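Local coordinates for ARO (armadillo repeats only protein) (Plasmodium falciparum Santa Lucia, PDB 5EWP) that probably serves, through its armadillo repeats, as a protein-binding module in the translocation and attachment of rhoptries to the apical pole of the parasite, at residues F11-I16 with S37-E42. Sequence-based numbering, arbitrary orientation.
Sequences FTSNDI and STCEIE
Asp15 and Cys39 bring the two backbones nearest, their CA atoms 6.8 Å apart, where the first turn of helix 14-25 faces the irregular segment 37-42. In each segment a serine hydroxyl accepts from a backbone N-H two residues on. Ser13 is the N-cap: its OG accepts from Asp15 N at 2.9 Å, with a bent N-H...O angle of 137°. Ser37 OG accepts from Cys39 N at 3.1 Å, closing an ST turn. That same hydroxyl donates across the contact to Asp15 OD2 at 2.7 Å, reaching the oxygen on its anti side and 32° out of the carboxylate plane. Two bonds thus grip Ser37 OG, one accepted and one donated. Cys39 sits next to this bond: with SG anti to the backbone N (chi1 -179°), the sulfur extends to 3.5 Å from Ser13 OG and 3.9 Å from Ile16 CG1. Cys39 CB is 4.1 Å from Asp15 CB. Ser37 and Cys39 also touch Ile58 at the start of helix 58-70, so the loop is in contact with both helices. A serine N-cap joined through a helix-start aspartate to an ST turn thereby ties the N-terminal helix to the loop leading into helix 58-70, at one end of the armadillo-type helical stack.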
loop_
_atom_site.group_PDB
_atom_site.type_symbol
_atom_site.label_atom_id
_atom_site.label_comp_id
_atom_site.label_asym_id
_atom_site.label_seq_id
_atom_site.Cartn_x
_atom_site.Cartn_y
_atom_site.Cartn_z
ATOM N N PHE A 11 5.730 14.938 35.390
ATOM C CA PHE A 11 6.787 15.079 34.395
ATOM C C PHE A 11 6.712 13.881 33.465
ATOM O O PHE A 11 6.404 12.770 33.903
ATOM C CB PHE A 11 8.177 15.140 35.042
ATOM C CG PHE A 11 8.492 16.452 35.705
ATOM C CD1 PHE A 11 9.018 17.503 34.971
ATOM C CD2 PHE A 11 8.301 16.620 37.067
ATOM C CE1 PHE A 11 9.320 18.702 35.574
ATOM C CE2 PHE A 11 8.604 17.816 37.677
ATOM C CZ PHE A 11 9.109 18.862 36.938
ATOM N N THR A 12 6.978 14.088 32.184
ATOM C CA THR A 12 6.902 12.970 31.250
ATOM C C THR A 12 8.012 13.030 30.208
ATOM O O THR A 12 8.785 13.981 30.177
ATOM C CB THR A 12 5.535 12.908 30.555
ATOM O OG1 THR A 12 5.496 11.778 29.681
ATOM C CG2 THR A 12 5.250 14.188 29.787
ATOM N N SER A 13 8.104 12.004 29.373
ATOM C CA SER A 13 9.132 11.978 28.352
ATOM C C SER A 13 9.046 13.181 27.426
ATOM O O SER A 13 7.956 13.646 27.096
ATOM C CB SER A 13 9.025 10.699 27.524
ATOM O OG SER A 13 9.643 10.867 26.251
ATOM N N ASN A 14 10.207 13.676 27.013
ATOM C CA ASN A 14 10.288 14.748 26.045
ATOM C C ASN A 14 9.503 14.390 24.789
ATOM O O ASN A 14 8.844 15.245 24.200
ATOM C CB ASN A 14 11.742 15.027 25.667
ATOM C CG ASN A 14 11.900 16.302 24.873
ATOM O OD1 ASN A 14 11.327 17.333 25.218
ATOM N ND2 ASN A 14 12.653 16.230 23.783
ATOM N N ASP A 15 9.582 13.125 24.387
ATOM C CA ASP A 15 8.932 12.689 23.142
ATOM C C ASP A 15 7.411 12.795 23.249
ATOM O O ASP A 15 6.728 13.115 22.268
ATOM C CB ASP A 15 9.345 11.259 22.785
ATOM C CG ASP A 15 10.769 11.179 22.291
ATOM O OD1 ASP A 15 11.415 12.240 22.190
ATOM O OD2 ASP A 15 11.235 10.067 21.971
ATOM N N ILE A 16 6.880 12.529 24.439
ATOM C CA ILE A 16 5.447 12.664 24.655
ATOM C C ILE A 16 5.040 14.132 24.581
ATOM O O ILE A 16 4.015 14.470 23.997
ATOM C CB ILE A 16 5.014 12.055 26.003
ATOM C CG1 ILE A 16 5.139 10.530 25.944
ATOM C CG2 ILE A 16 3.583 12.472 26.352
ATOM C CD1 ILE A 16 4.750 9.825 27.232
ATOM N N SER A 37 10.942 7.660 17.439
ATOM C CA SER A 37 10.804 7.529 18.884
ATOM C C SER A 37 10.386 6.125 19.286
ATOM O O SER A 37 9.459 5.565 18.716
ATOM C CB SER A 37 9.788 8.524 19.442
ATOM O OG SER A 37 9.632 8.281 20.833
ATOM N N THR A 38 11.091 5.559 20.262
ATOM C CA THR A 38 10.744 4.258 20.820
ATOM C C THR A 38 10.049 4.403 22.175
ATOM O O THR A 38 9.858 3.423 22.896
ATOM C CB THR A 38 11.995 3.366 20.973
ATOM O OG1 THR A 38 12.890 3.960 21.919
ATOM C CG2 THR A 38 12.699 3.230 19.630
ATOM N N CYS A 39 9.667 5.633 22.519
ATOM C CA CYS A 39 8.982 5.896 23.781
ATOM C C CYS A 39 7.644 5.141 23.844
ATOM O O CYS A 39 6.772 5.353 23.001
ATOM C CB CYS A 39 8.770 7.408 23.947
ATOM S SG CYS A 39 7.976 7.882 25.458
ATOM N N GLU A 40 7.498 4.237 24.812
ATOM C CA GLU A 40 6.291 3.417 24.920
ATOM C C GLU A 40 5.094 4.279 25.297
ATOM O O GLU A 40 5.232 5.253 26.036
ATOM C CB GLU A 40 6.497 2.282 25.939
ATOM C CG GLU A 40 7.473 1.216 25.433
ATOM C CD GLU A 40 7.684 0.060 26.405
ATOM O OE1 GLU A 40 7.067 0.065 27.491
ATOM O OE2 GLU A 40 8.476 -0.854 26.065
ATOM N N ILE A 41 3.922 3.939 24.769
ATOM C CA ILE A 41 2.692 4.593 25.199
ATOM C C ILE A 41 1.752 3.571 25.829
ATOM O O ILE A 41 1.964 2.362 25.708
ATOM C CB ILE A 41 1.978 5.312 24.041
ATOM C CG1 ILE A 41 1.577 4.322 22.945
ATOM C CG2 ILE A 41 2.884 6.379 23.444
ATOM C CD1 ILE A 41 0.895 4.981 21.745
ATOM N N GLU A 42 0.715 4.060 26.500
ATOM C CA GLU A 42 -0.257 3.180 27.136
ATOM C C GLU A 42 -1.155 2.552 26.073
ATOM O O GLU A 42 -1.243 3.057 24.949
ATOM C CB GLU A 42 -1.092 3.950 28.159
#